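Local coordinates for protein PT26-6P (PDB 2WB7) that is of unknown function but is encoded by an extrachromosomal mobile element of a Thermococcus species and combines immunoglobulin-like domains with a helical domain, at residues K14-H19 with L246-K251; V253-K258 with T270-V275; Y306-L311 with T336-T341; D352-G357 with A376-I381. All coordinates share one frame; numbering follows the deposited sequence.

Contact 1: K14-H19 with L246-K251; sequences KKALDH and LDLSGK
Lys251 closes a type II beta turn that starts at Leu248, and it lays its side chain along Ala16, Leu17 and Asp18. Gly250 sits within the turn with a positive phi of 78°, which favours glycine. The contact lies at the protein surface and joins two loops, one leading into helix 21-34 and the other into strand 253-261. At the backbone, Lys251 CA makes a CA-H...O contact of 3.1 Å with Leu17 O. The side chain then starts beside the same carbonyl, with Lys251 CB 3.3 Å from Leu17 O. Lys251 CG is still near that oxygen, at 3.8 Å from Leu17 O. A bend at chi2 (-143°) turns the chain, and Lys251 CD rests against the methyl group of Ala16, 3.8 Å from Ala16 CB. Lys251 CE passes 3.7 Å from Asp18 OD2. With the tip come the charges: Lys251 and Asp18 run side by side, pointing the same way. A methionine in place of Lys251 would probably leave Asp18 without its charged mate across the contact and its carboxylate freer to turn. Next in the chain, Trp252 carries on the join by backbone hydrogen bonding with Leu17. Ala16 CB also makes a loose apolar contact with Leu248 CD1. The salt bridge itself spans 3.1 Å from Lys251 NZ to Asp18 OD2, and the ammonium nitrogen meets that oxygen from above the carboxylate plane, 36° out of it.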
loop_
_atom_site.group_PDB
_atom_site.type_symbol
_atom_site.label_atom_id
_atom_site.label_comp_id
_atom_site.label_asym_id
_atom_site.label_seq_id
_atom_site.Cartn_x
_atom_site.Cartn_y
_atom_site.Cartn_z
ATOM N N LYS A 14 -12.325 -13.761 15.161
ATOM C CA LYS A 14 -11.733 -13.225 16.378
ATOM C C LYS A 14 -11.160 -11.842 16.161
ATOM O O LYS A 14 -10.635 -11.245 17.082
ATOM C CB LYS A 14 -10.626 -14.132 16.905
ATOM C CG LYS A 14 -11.075 -15.519 17.306
ATOM C CD LYS A 14 -9.903 -16.261 17.901
ATOM C CE LYS A 14 -9.729 -17.639 17.283
ATOM N NZ LYS A 14 -8.301 -17.891 16.868
ATOM N N LYS A 15 -11.242 -11.327 14.944
ATOM C CA LYS A 15 -10.667 -10.010 14.693
ATOM C C LYS A 15 -11.740 -8.953 14.502
ATOM O O LYS A 15 -11.445 -7.765 14.412
ATOM C CB LYS A 15 -9.724 -10.050 13.494
ATOM C CG LYS A 15 -8.505 -10.919 13.748
ATOM C CD LYS A 15 -7.622 -11.020 12.512
ATOM C CE LYS A 15 -6.816 -12.322 12.513
ATOM N NZ LYS A 15 -6.109 -12.562 11.223
ATOM N N ALA A 16 -12.988 -9.403 14.434
ATOM C CA ALA A 16 -14.113 -8.496 14.331
ATOM C C ALA A 16 -13.962 -7.401 15.367
ATOM O O ALA A 16 -13.233 -7.566 16.340
ATOM C CB ALA A 16 -15.401 -9.241 14.553
ATOM N N LEU A 17 -14.657 -6.289 15.162
ATOM C CA LEU A 17 -14.573 -5.162 16.073
ATOM C C LEU A 17 -15.856 -4.365 16.026
ATOM O O LEU A 17 -16.426 -4.181 14.954
ATOM C CB LEU A 17 -13.419 -4.272 15.678
ATOM C CG LEU A 17 -12.041 -4.826 15.982
ATOM C CD1 LEU A 17 -10.981 -3.871 15.445
ATOM C CD2 LEU A 17 -11.910 -5.054 17.484
ATOM N N ASP A 18 -16.310 -3.903 17.193
ATOM C CA ASP A 18 -17.472 -3.027 17.279
ATOM C C ASP A 18 -17.168 -1.727 16.591
ATOM O O ASP A 18 -18.028 -1.164 15.929
ATOM C CB ASP A 18 -17.826 -2.691 18.729
ATOM C CG ASP A 18 -17.878 -3.911 19.635
ATOM O OD1 ASP A 18 -16.926 -4.079 20.457
ATOM O OD2 ASP A 18 -18.879 -4.676 19.554
ATOM N N HIS A 19 -15.940 -1.251 16.762
ATOM C CA HIS A 19 -15.542 0.054 16.251
ATOM C C HIS A 19 -14.158 0.023 15.587
ATOM O O HIS A 19 -13.223 -0.584 16.102
ATOM C CB HIS A 19 -15.614 1.111 17.369
ATOM C CG HIS A 19 -16.960 1.196 18.032
ATOM N ND1 HIS A 19 -18.064 1.761 17.419
ATOM C CD2 HIS A 19 -17.384 0.778 19.251
ATOM C CE1 HIS A 19 -19.106 1.680 18.228
ATOM N NE2 HIS A 19 -18.720 1.089 19.345
ATOM N N LEU A 246 -26.432 -11.987 13.467
ATOM C CA LEU A 246 -26.613 -10.777 14.259
ATOM C C LEU A 246 -25.355 -10.505 15.060
ATOM O O LEU A 246 -25.035 -9.352 15.354
ATOM C CB LEU A 246 -27.795 -10.921 15.216
ATOM C CG LEU A 246 -29.208 -10.840 14.639
ATOM C CD1 LEU A 246 -30.197 -11.340 15.698
ATOM C CD2 LEU A 246 -29.568 -9.420 14.156
ATOM N N ASP A 247 -24.630 -11.569 15.398
ATOM C CA ASP A 247 -23.433 -11.417 16.219
ATOM C C ASP A 247 -22.419 -10.525 15.520
ATOM O O ASP A 247 -21.692 -9.779 16.176
ATOM C CB ASP A 247 -22.800 -12.775 16.505
ATOM C CG ASP A 247 -22.474 -12.964 17.977
ATOM O OD1 ASP A 247 -22.304 -11.939 18.682
ATOM O OD2 ASP A 247 -22.397 -14.138 18.429
ATOM N N LEU A 248 -22.370 -10.622 14.189
ATOM C CA LEU A 248 -21.430 -9.845 13.372
ATOM C C LEU A 248 -22.020 -8.619 12.670
ATOM O O LEU A 248 -21.313 -7.919 11.954
ATOM C CB LEU A 248 -20.762 -10.731 12.322
ATOM C CG LEU A 248 -19.335 -11.109 12.699
ATOM C CD1 LEU A 248 -19.274 -11.496 14.173
ATOM C CD2 LEU A 248 -18.820 -12.223 11.818
ATOM N N SER A 249 -23.305 -8.350 12.850
ATOM C CA SER A 249 -23.850 -7.172 12.192
ATOM C C SER A 249 -23.202 -5.927 12.805
ATOM O O SER A 249 -23.109 -5.799 14.022
ATOM C CB SER A 249 -25.390 -7.119 12.261
ATOM O OG SER A 249 -25.866 -6.931 13.582
ATOM N N GLY A 250 -22.737 -5.022 11.953
ATOM C CA GLY A 250 -22.170 -3.771 12.426
ATOM C C GLY A 250 -20.751 -3.888 12.946
ATOM O O GLY A 250 -20.260 -2.985 13.618
ATOM N N LYS A 251 -20.073 -4.988 12.635
ATOM C CA LYS A 251 -18.675 -5.134 13.030
ATOM C C LYS A 251 -17.712 -4.903 11.869
ATOM O O LYS A 251 -18.079 -5.065 10.703
ATOM C CB LYS A 251 -18.439 -6.489 13.678
ATOM C CG LYS A 251 -19.247 -6.663 14.940
ATOM C CD LYS A 251 -18.461 -7.434 16.004
ATOM C CE LYS A 251 -19.299 -7.589 17.260
ATOM N NZ LYS A 251 -20.183 -6.388 17.386
#

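Contact 2: V253-K258 with T270-V275; sequences VLYQNK and TAASPV
Val253 and Ala272 form an antiparallel hydrogen-bonded pair, Leu254 and Ala271 the non-hydrogen-bonded pair beside it, and the two short strands run at 135° to each other. Val253 N reaches Ala272 O at 2.9 Å, and Ala272 N returns a bond to Val253 O. Tyr255 N adds a bond to Thr270 O. On one face, Leu254 CD2 packs on Ala271 CB at 3.7 Å. On the other, Val253 CG2 lies across Pro274 CB at 3.9 Å. The Tyr255 ring leans along the same face: its CE1 is 3.9 Å from Ala272 CB, while Ser273 O lies at the ring edge. Its hydroxyl is bonded to Gly236 O. Further on, Asn257 ND2 donates to Thr270 OG1 at 2.9 Å, with the oxygen close to the amide plane. Thr270 holds OG1 beside its own backbone N (chi1 -63°), on the side of the amide. A water, 2.8 Å from Asn257 OD1, accepts from Thr270 N at 2.7 Å. With a leucine in place of Asn257, Thr270 OG1 would probably lose its amide donor and the water one of its neighbours. This is a two-stranded beta hairpin, with strands 253-261 and 266-272 as its arms, in the second immunoglobulin-like domain.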
loop_
_atom_site.group_PDB
_atom_site.type_symbol
_atom_site.label_atom_id
_atom_site.label_comp_id
_atom_site.label_asym_id
_atom_site.label_seq_id
_atom_site.Cartn_x
_atom_site.Cartn_y
_atom_site.Cartn_z
ATOM N N VAL A 253 -13.487 -5.228 10.293
ATOM C CA VAL A 253 -12.158 -5.795 10.369
ATOM C C VAL A 253 -11.271 -4.916 9.500
ATOM O O VAL A 253 -11.751 -4.306 8.539
ATOM C CB VAL A 253 -12.127 -7.195 9.793
ATOM C CG1 VAL A 253 -12.739 -8.203 10.759
ATOM C CG2 VAL A 253 -12.828 -7.208 8.457
ATOM N N LEU A 254 -9.990 -4.829 9.831
ATOM C CA LEU A 254 -9.066 -4.134 8.959
ATOM C C LEU A 254 -8.762 -5.053 7.801
ATOM O O LEU A 254 -8.693 -6.270 7.966
ATOM C CB LEU A 254 -7.781 -3.825 9.697
ATOM C CG LEU A 254 -7.889 -2.783 10.817
ATOM C CD1 LEU A 254 -6.465 -2.386 11.246
ATOM C CD2 LEU A 254 -8.712 -1.559 10.373
ATOM N N TYR A 255 -8.596 -4.496 6.615
ATOM C CA TYR A 255 -8.231 -5.346 5.486
ATOM C C TYR A 255 -6.782 -5.091 5.101
ATOM O O TYR A 255 -6.275 -3.981 5.264
ATOM C CB TYR A 255 -9.178 -5.116 4.290
ATOM C CG TYR A 255 -10.352 -6.076 4.251
ATOM C CD1 TYR A 255 -11.536 -5.803 4.930
ATOM C CD2 TYR A 255 -10.269 -7.263 3.538
ATOM C CE1 TYR A 255 -12.592 -6.688 4.894
ATOM C CE2 TYR A 255 -11.312 -8.147 3.494
ATOM C CZ TYR A 255 -12.464 -7.860 4.165
ATOM O OH TYR A 255 -13.495 -8.762 4.107
ATOM N N GLN A 256 -6.099 -6.114 4.612
ATOM C CA GLN A 256 -4.851 -5.847 3.929
ATOM C C GLN A 256 -5.239 -5.023 2.690
ATOM O O GLN A 256 -6.326 -5.216 2.120
ATOM C CB GLN A 256 -4.139 -7.142 3.525
ATOM C CG GLN A 256 -3.742 -8.072 4.664
ATOM C CD GLN A 256 -2.718 -7.465 5.595
ATOM O OE1 GLN A 256 -1.908 -6.620 5.200
ATOM N NE2 GLN A 256 -2.742 -7.897 6.849
ATOM N N ASN A 257 -4.373 -4.094 2.289
ATOM C CA ASN A 257 -4.564 -3.349 1.049
ATOM C C ASN A 257 -3.396 -3.621 0.117
ATOM O O ASN A 257 -2.276 -3.795 0.566
ATOM C CB ASN A 257 -4.602 -1.839 1.309
ATOM C CG ASN A 257 -5.930 -1.357 1.835
ATOM O OD1 ASN A 257 -6.097 -1.169 3.032
ATOM N ND2 ASN A 257 -6.875 -1.136 0.946
ATOM N N LYS A 258 -3.655 -3.626 -1.183
ATOM C CA LYS A 258 -2.601 -3.607 -2.174
ATOM C C LYS A 258 -2.366 -2.136 -2.546
ATOM O O LYS A 258 -3.312 -1.414 -2.835
ATOM C CB LYS A 258 -3.058 -4.391 -3.394
ATOM C CG LYS A 258 -1.942 -5.027 -4.204
ATOM C CD LYS A 258 -2.371 -5.242 -5.653
ATOM C CE LYS A 258 -3.893 -5.450 -5.802
ATOM N NZ LYS A 258 -4.337 -5.536 -7.256
ATOM N N THR A 270 -7.829 0.585 5.410
ATOM C CA THR A 270 -9.202 0.179 5.108
ATOM C C THR A 270 -9.776 -0.658 6.227
ATOM O O THR A 270 -9.196 -1.669 6.623
ATOM C CB THR A 270 -9.307 -0.677 3.819
ATOM O OG1 THR A 270 -8.885 0.079 2.672
ATOM C CG2 THR A 270 -10.738 -1.095 3.610
ATOM N N ALA A 271 -10.919 -0.243 6.749
ATOM C CA ALA A 271 -11.706 -1.123 7.585
ATOM C C ALA A 271 -13.023 -1.344 6.860
ATOM O O ALA A 271 -13.580 -0.411 6.278
ATOM C CB ALA A 271 -11.933 -0.510 8.929
ATOM N N ALA A 272 -13.516 -2.577 6.872
ATOM C CA ALA A 272 -14.786 -2.869 6.225
ATOM C C ALA A 272 -15.555 -3.950 6.991
ATOM O O ALA A 272 -15.068 -4.445 8.006
ATOM C CB ALA A 272 -14.542 -3.282 4.797
ATOM N N SER A 273 -16.765 -4.283 6.520
ATOM C CA SER A 273 -17.499 -5.442 7.019
ATOM C C SER A 273 -16.745 -6.673 6.609
ATOM O O SER A 273 -16.074 -6.668 5.578
ATOM C CB SER A 273 -18.878 -5.528 6.384
ATOM O OG SER A 273 -19.462 -4.253 6.280
ATOM N N PRO A 274 -16.848 -7.748 7.396
ATOM C CA PRO A 274 -16.083 -8.969 7.064
ATOM C C PRO A 274 -16.764 -9.940 6.057
ATOM O O PRO A 274 -16.190 -10.983 5.712
ATOM C CB PRO A 274 -15.899 -9.649 8.435
ATOM C CG PRO A 274 -16.764 -8.826 9.444
ATOM C CD PRO A 274 -17.591 -7.870 8.661
ATOM N N VAL A 275 -17.976 -9.603 5.609
ATOM C CA VAL A 275 -18.730 -10.456 4.690
ATOM C C VAL A 275 -19.115 -9.690 3.442
ATOM O O VAL A 275 -19.639 -8.576 3.527
ATOM C CB VAL A 275 -20.035 -10.916 5.306
ATOM C CG1 VAL A 275 -20.447 -12.195 4.689
ATOM C CG2 VAL A 275 -19.861 -11.109 6.760
HETATM O O HOH W 1 -5.955 -1.384 5.820
#

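Contact 3: Y306-L311 with T336-T341; sequences YRFVTL and TFFGLT
Phe338 sets the edge of its ring against the face of Tyr306, although the two strands that carry them share no backbone bonds. The ring centroids are 4.3 Å apart and the planes stand at 50°. Phe338 CD2 lies over one face of the tyrosine. The carbons nearest each other are modelled too tightly, so the finer detail of this pair is doubtful. Tyr306 CG sits between the backbone N and the carbonyl carbon (chi1 66°), which carries the ring over toward Phe338. Phe308, two residues on, points to the same side. Its CE2 touches Phe338 CB at 3.7 Å, and its ring is oblique to the Phe338 ring, with centroids 5.8 Å apart. The three rings form one aromatic cluster. Phe286 of strand 281-290 stacks on Phe308 and so extends it.

The two strands belong to one eight-stranded antiparallel sheet of the second immunoglobulin-like domain. Strand 336-343 is at one margin of the sheet, and strand 301-314 is next to the other margin. The sheet curves enough to bring them face to face. Here their axes come within 7.9 Å and run nearly the same way, 23° apart. They meet here mainly through side chains.

Leu340 takes over from Phe338 further along. Its CG stands opposite its backbone N, and the CD2 branch reaches across to the backbone of the facing strand. Leu340 CD2 is 3.7 Å from Val309 C and 3.8 Å from Phe308 O. The same methyl approaches the Phe308 side chain at CB, 4.2 Å away, and Thr310 CG2 lies at its margin, 4.3 Å from Leu340 CD2.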
loop_
_atom_site.group_PDB
_atom_site.type_symbol
_atom_site.label_atom_id
_atom_site.label_comp_id
_atom_site.label_asym_id
_atom_site.label_seq_id
_atom_site.Cartn_x
_atom_site.Cartn_y
_atom_site.Cartn_z
ATOM N N TYR A 306 -9.870 12.934 -3.658
ATOM C CA TYR A 306 -10.020 11.474 -3.536
ATOM C C TYR A 306 -11.244 10.923 -4.251
ATOM O O TYR A 306 -12.240 11.621 -4.461
ATOM C CB TYR A 306 -10.134 11.061 -2.063
ATOM C CG TYR A 306 -11.399 11.562 -1.404
ATOM C CD1 TYR A 306 -12.577 10.823 -1.469
ATOM C CD2 TYR A 306 -11.428 12.798 -0.724
ATOM C CE1 TYR A 306 -13.746 11.285 -0.900
ATOM C CE2 TYR A 306 -12.604 13.277 -0.135
ATOM C CZ TYR A 306 -13.759 12.503 -0.238
ATOM O OH TYR A 306 -14.933 12.924 0.324
ATOM N N ARG A 307 -11.167 9.640 -4.595
ATOM C CA ARG A 307 -12.334 8.872 -5.021
ATOM C C ARG A 307 -12.260 7.438 -4.493
ATOM O O ARG A 307 -11.306 6.725 -4.742
ATOM C CB ARG A 307 -12.431 8.854 -6.545
ATOM C CG ARG A 307 -13.720 8.294 -7.065
ATOM C CD ARG A 307 -13.922 8.640 -8.522
ATOM N NE ARG A 307 -15.343 8.808 -8.766
ATOM C CZ ARG A 307 -15.920 9.950 -9.126
ATOM N NH1 ARG A 307 -15.188 11.035 -9.334
ATOM N NH2 ARG A 307 -17.238 9.991 -9.305
ATOM N N PHE A 308 -13.275 7.016 -3.758
ATOM C CA PHE A 308 -13.368 5.620 -3.332
ATOM C C PHE A 308 -14.499 5.004 -4.112
ATOM O O PHE A 308 -15.566 5.619 -4.225
ATOM C CB PHE A 308 -13.638 5.528 -1.822
ATOM C CG PHE A 308 -12.531 6.113 -0.989
ATOM C CD1 PHE A 308 -11.361 5.388 -0.755
ATOM C CD2 PHE A 308 -12.617 7.408 -0.512
ATOM C CE1 PHE A 308 -10.321 5.932 -0.038
ATOM C CE2 PHE A 308 -11.573 7.954 0.213
ATOM C CZ PHE A 308 -10.424 7.209 0.452
ATOM N N VAL A 309 -14.269 3.818 -4.675
ATOM C CA VAL A 309 -15.265 3.169 -5.524
ATOM C C VAL A 309 -15.375 1.677 -5.262
ATOM O O VAL A 309 -14.524 1.088 -4.606
ATOM C CB VAL A 309 -14.956 3.358 -7.049
ATOM C CG1 VAL A 309 -14.732 4.838 -7.376
ATOM C CG2 VAL A 309 -13.771 2.500 -7.471
ATOM N N THR A 310 -16.448 1.073 -5.756
ATOM C CA THR A 310 -16.460 -0.364 -5.984
ATOM C C THR A 310 -16.559 -0.471 -7.486
ATOM O O THR A 310 -17.167 0.400 -8.138
ATOM C CB THR A 310 -17.664 -1.088 -5.346
ATOM O OG1 THR A 310 -18.894 -0.480 -5.763
ATOM C CG2 THR A 310 -17.573 -1.048 -3.858
ATOM N N LEU A 311 -15.948 -1.510 -8.037
ATOM C CA LEU A 311 -15.990 -1.734 -9.456
ATOM C C LEU A 311 -16.640 -3.088 -9.726
ATOM O O LEU A 311 -16.170 -4.136 -9.237
ATOM C CB LEU A 311 -14.582 -1.693 -10.025
ATOM C CG LEU A 311 -13.832 -0.370 -9.856
ATOM C CD1 LEU A 311 -12.410 -0.477 -10.378
ATOM C CD2 LEU A 311 -14.560 0.739 -10.574
ATOM N N THR A 336 -8.147 11.385 8.300
ATOM C CA THR A 336 -9.553 11.597 8.079
ATOM C C THR A 336 -10.191 10.357 7.530
ATOM O O THR A 336 -9.598 9.642 6.727
ATOM C CB THR A 336 -9.780 12.705 7.083
ATOM O OG1 THR A 336 -8.805 13.719 7.309
ATOM C CG2 THR A 336 -11.188 13.273 7.234
ATOM N N PHE A 337 -11.420 10.127 7.965
ATOM C CA PHE A 337 -12.149 8.935 7.596
ATOM C C PHE A 337 -13.161 9.247 6.521
ATOM O O PHE A 337 -13.770 10.305 6.516
ATOM C CB PHE A 337 -12.882 8.379 8.801
ATOM C CG PHE A 337 -12.002 7.668 9.770
ATOM C CD1 PHE A 337 -11.661 6.340 9.557
ATOM C CD2 PHE A 337 -11.537 8.313 10.914
ATOM C CE1 PHE A 337 -10.865 5.669 10.457
ATOM C CE2 PHE A 337 -10.738 7.647 11.826
ATOM C CZ PHE A 337 -10.396 6.322 11.591
ATOM N N PHE A 338 -13.339 8.296 5.621
ATOM C CA PHE A 338 -14.282 8.433 4.539
ATOM C C PHE A 338 -15.020 7.120 4.455
ATOM O O PHE A 338 -14.417 6.056 4.573
ATOM C CB PHE A 338 -13.540 8.723 3.234
ATOM C CG PHE A 338 -12.727 9.991 3.274
ATOM C CD1 PHE A 338 -11.424 9.983 3.744
ATOM C CD2 PHE A 338 -13.276 11.197 2.872
ATOM C CE1 PHE A 338 -10.682 11.152 3.789
ATOM C CE2 PHE A 338 -12.533 12.372 2.920
ATOM C CZ PHE A 338 -11.237 12.347 3.373
ATOM N N GLY A 339 -16.330 7.186 4.285
ATOM C CA GLY A 339 -17.138 5.982 4.216
ATOM C C GLY A 339 -17.568 5.664 2.810
ATOM O O GLY A 339 -17.646 6.545 1.964
ATOM N N LEU A 340 -17.825 4.389 2.551
ATOM C CA LEU A 340 -18.409 3.953 1.287
ATOM C C LEU A 340 -19.285 2.787 1.613
ATOM O O LEU A 340 -18.871 1.885 2.313
ATOM C CB LEU A 340 -17.348 3.497 0.288
ATOM C CG LEU A 340 -17.921 3.041 -1.053
ATOM C CD1 LEU A 340 -18.873 4.080 -1.599
ATOM C CD2 LEU A 340 -16.818 2.777 -2.032
ATOM N N THR A 341 -20.502 2.806 1.096
ATOM C CA THR A 341 -21.426 1.700 1.266
ATOM C C THR A 341 -21.520 0.928 -0.038
ATOM O O THR A 341 -21.891 1.480 -1.073
ATOM C CB THR A 341 -22.809 2.234 1.636
ATOM O OG1 THR A 341 -22.746 2.805 2.953
ATOM C CG2 THR A 341 -23.845 1.118 1.613
#

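Contact 4: D352-G357 with A376-I381; sequences DYHALG and AAEPMI
The beta hairpin of strands 350-364 and 370-379 is joined here through Gly357 and Ala377, an antiparallel hydrogen-bonded pair. Gly357 N binds Ala377 O at 2.9 Å, and Ala377 N binds Gly357 O at 3.0 Å. Two residues on, where the next bonded pair would fall, Pro379 has no N-H to offer. Ala355 O instead faces Pro379 CD, 3.2 Å away. The strands part from there. Ala355 CB packs on Pro379 CG at 3.9 Å, and the CD1 methyl of Ile381 lies 3.5 Å from Tyr353 O.

On the side away from Ala355, His354 ND1 donates to Glu378 OE2 at 2.8 Å. The bond comes in on the syn side of the carboxylate, 27° out of its plane. Glu378 reaches this far because its CG is anti to the backbone N (chi1 167°) and the chain stays extended. Leu356 CD1 lies across Glu378 CB at 3.9 Å. His354 NE2 is bonded to Asp502 OD2, so both ring nitrogens are held and the ring's rotation is fixed. Glu378 OE1 is bonded to Tyr152 OH. A buried His-carboxylate pair thus bridges an antiparallel hairpin whose strands splay at a proline.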
loop_
_atom_site.group_PDB
_atom_site.type_symbol
_atom_site.label_atom_id
_atom_site.label_comp_id
_atom_site.label_asym_id
_atom_site.label_seq_id
_atom_site.Cartn_x
_atom_site.Cartn_y
_atom_site.Cartn_z
ATOM N N ASP A 352 -18.132 -10.350 -10.018
ATOM C CA ASP A 352 -17.855 -9.939 -8.656
ATOM C C ASP A 352 -17.580 -8.447 -8.646
ATOM O O ASP A 352 -17.747 -7.784 -9.663
ATOM C CB ASP A 352 -16.655 -10.703 -8.103
ATOM C CG ASP A 352 -15.343 -10.388 -8.845
ATOM O OD1 ASP A 352 -14.570 -11.330 -9.117
ATOM O OD2 ASP A 352 -15.063 -9.204 -9.139
ATOM N N TYR A 353 -17.161 -7.927 -7.498
ATOM C CA TYR A 353 -16.800 -6.527 -7.371
ATOM C C TYR A 353 -15.424 -6.375 -6.710
ATOM O O TYR A 353 -15.011 -7.214 -5.911
ATOM C CB TYR A 353 -17.819 -5.798 -6.501
ATOM C CG TYR A 353 -19.169 -5.554 -7.119
ATOM C CD1 TYR A 353 -20.072 -6.592 -7.312
ATOM C CD2 TYR A 353 -19.563 -4.275 -7.458
ATOM C CE1 TYR A 353 -21.322 -6.353 -7.857
ATOM C CE2 TYR A 353 -20.797 -4.029 -8.000
ATOM C CZ TYR A 353 -21.670 -5.070 -8.203
ATOM O OH TYR A 353 -22.895 -4.800 -8.742
ATOM N N HIS A 354 -14.737 -5.284 -7.044
ATOM C CA HIS A 354 -13.491 -4.899 -6.400
ATOM C C HIS A 354 -13.694 -3.541 -5.736
ATOM O O HIS A 354 -14.516 -2.728 -6.184
ATOM C CB HIS A 354 -12.374 -4.777 -7.434
ATOM C CG HIS A 354 -11.845 -6.088 -7.926
ATOM N ND1 HIS A 354 -10.497 -6.397 -7.922
ATOM C CD2 HIS A 354 -12.478 -7.167 -8.445
ATOM C CE1 HIS A 354 -10.324 -7.614 -8.409
ATOM N NE2 HIS A 354 -11.509 -8.101 -8.741
ATOM N N ALA A 355 -12.957 -3.289 -4.660
ATOM C CA ALA A 355 -13.008 -1.991 -4.008
ATOM C C ALA A 355 -11.682 -1.326 -4.299
ATOM O O ALA A 355 -10.647 -1.997 -4.302
ATOM C CB ALA A 355 -13.222 -2.145 -2.506
ATOM N N LEU A 356 -11.709 -0.021 -4.569
ATOM C CA LEU A 356 -10.487 0.728 -4.832
ATOM C C LEU A 356 -10.579 2.136 -4.270
ATOM O O LEU A 356 -11.651 2.739 -4.235
ATOM C CB LEU A 356 -10.222 0.800 -6.328
ATOM C CG LEU A 356 -8.937 1.469 -6.805
ATOM C CD1 LEU A 356 -7.760 0.548 -6.650
ATOM C CD2 LEU A 356 -9.080 1.856 -8.259
ATOM N N GLY A 357 -9.441 2.654 -3.819
ATOM C CA GLY A 357 -9.347 4.041 -3.384
ATOM C C GLY A 357 -8.225 4.740 -4.115
ATOM O O GLY A 357 -7.087 4.248 -4.160
ATOM N N ALA A 376 -2.958 4.622 -4.793
ATOM C CA ALA A 376 -4.031 3.691 -5.073
ATOM C C ALA A 376 -3.923 2.601 -4.029
ATOM O O ALA A 376 -2.826 2.126 -3.732
ATOM C CB ALA A 376 -3.897 3.110 -6.481
ATOM N N ALA A 377 -5.052 2.222 -3.453
ATOM C CA ALA A 377 -5.046 1.194 -2.430
ATOM C C ALA A 377 -6.286 0.369 -2.635
ATOM O O ALA A 377 -7.400 0.904 -2.665
ATOM C CB ALA A 377 -5.045 1.809 -1.035
ATOM N N GLU A 378 -6.095 -0.932 -2.805
ATOM C CA GLU A 378 -7.215 -1.822 -3.041
ATOM C C GLU A 378 -7.366 -2.814 -1.884
ATOM O O GLU A 378 -6.490 -3.648 -1.655
ATOM C CB GLU A 378 -7.062 -2.537 -4.383
ATOM C CG GLU A 378 -8.009 -3.700 -4.547
ATOM C CD GLU A 378 -7.935 -4.364 -5.916
ATOM O OE1 GLU A 378 -7.152 -3.904 -6.772
ATOM O OE2 GLU A 378 -8.677 -5.347 -6.134
ATOM N N PRO A 379 -8.473 -2.701 -1.134
ATOM C CA PRO A 379 -8.757 -3.617 -0.037
ATOM C C PRO A 379 -8.852 -5.016 -0.592
ATOM O O PRO A 379 -9.558 -5.236 -1.575
ATOM C CB PRO A 379 -10.134 -3.165 0.451
ATOM C CG PRO A 379 -10.246 -1.749 0.022
ATOM C CD PRO A 379 -9.508 -1.666 -1.278
HETATM N N MSE A 380 -8.128 -5.953 0.011
HETATM C CA MSE A 380 -8.041 -7.300 -0.531
HETATM C C MSE A 380 -9.293 -8.094 -0.182
HETATM O O MSE A 380 -9.239 -9.098 0.526
HETATM C CB MSE A 380 -6.781 -7.969 -0.006
HETATM C CG MSE A 380 -5.508 -7.295 -0.496
HETATM SE SE MSE A 380 -5.315 -7.583 -2.382
HETATM C CE MSE A 380 -4.509 -9.309 -2.132
ATOM N N ILE A 381 -10.437 -7.607 -0.649
ATOM C CA ILE A 381 -11.701 -8.236 -0.321
ATOM C C ILE A 381 -11.998 -9.303 -1.355
ATOM O O ILE A 381 -11.260 -9.472 -2.325
ATOM C CB ILE A 381 -12.872 -7.217 -0.265
ATOM C CG1 ILE A 381 -12.994 -6.425 -1.572
ATOM C CG2 ILE A 381 -12.704 -6.266 0.891
ATOM C CD1 ILE A 381 -14.148 -6.877 -2.501
#

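Overall arrangement
Contacts 2, 3 and 4 all belong to one curved sheet, and contact 1 lies on the surface, in the loops just ahead of strand 253-261 and helix 21-34. Contact 1 packs on contact 2 through Ala16 and Val253, with centres 12 Å apart. Contacts 2 and 4 are adjacent, with centres 9 Å apart, since strands 253-261 and 370-379 are neighbours: Gln256 O probably accepts from Met380 N, and Lys258 makes a long, weak ion pair with Glu378. Contacts 3 and 4 have centres 10 Å apart. They meet through backbone bonding of Val309 with Leu356, and through Phe308 against Gly357. Contacts 1 and 3 do not touch; their nearest atoms are about 8 Å apart.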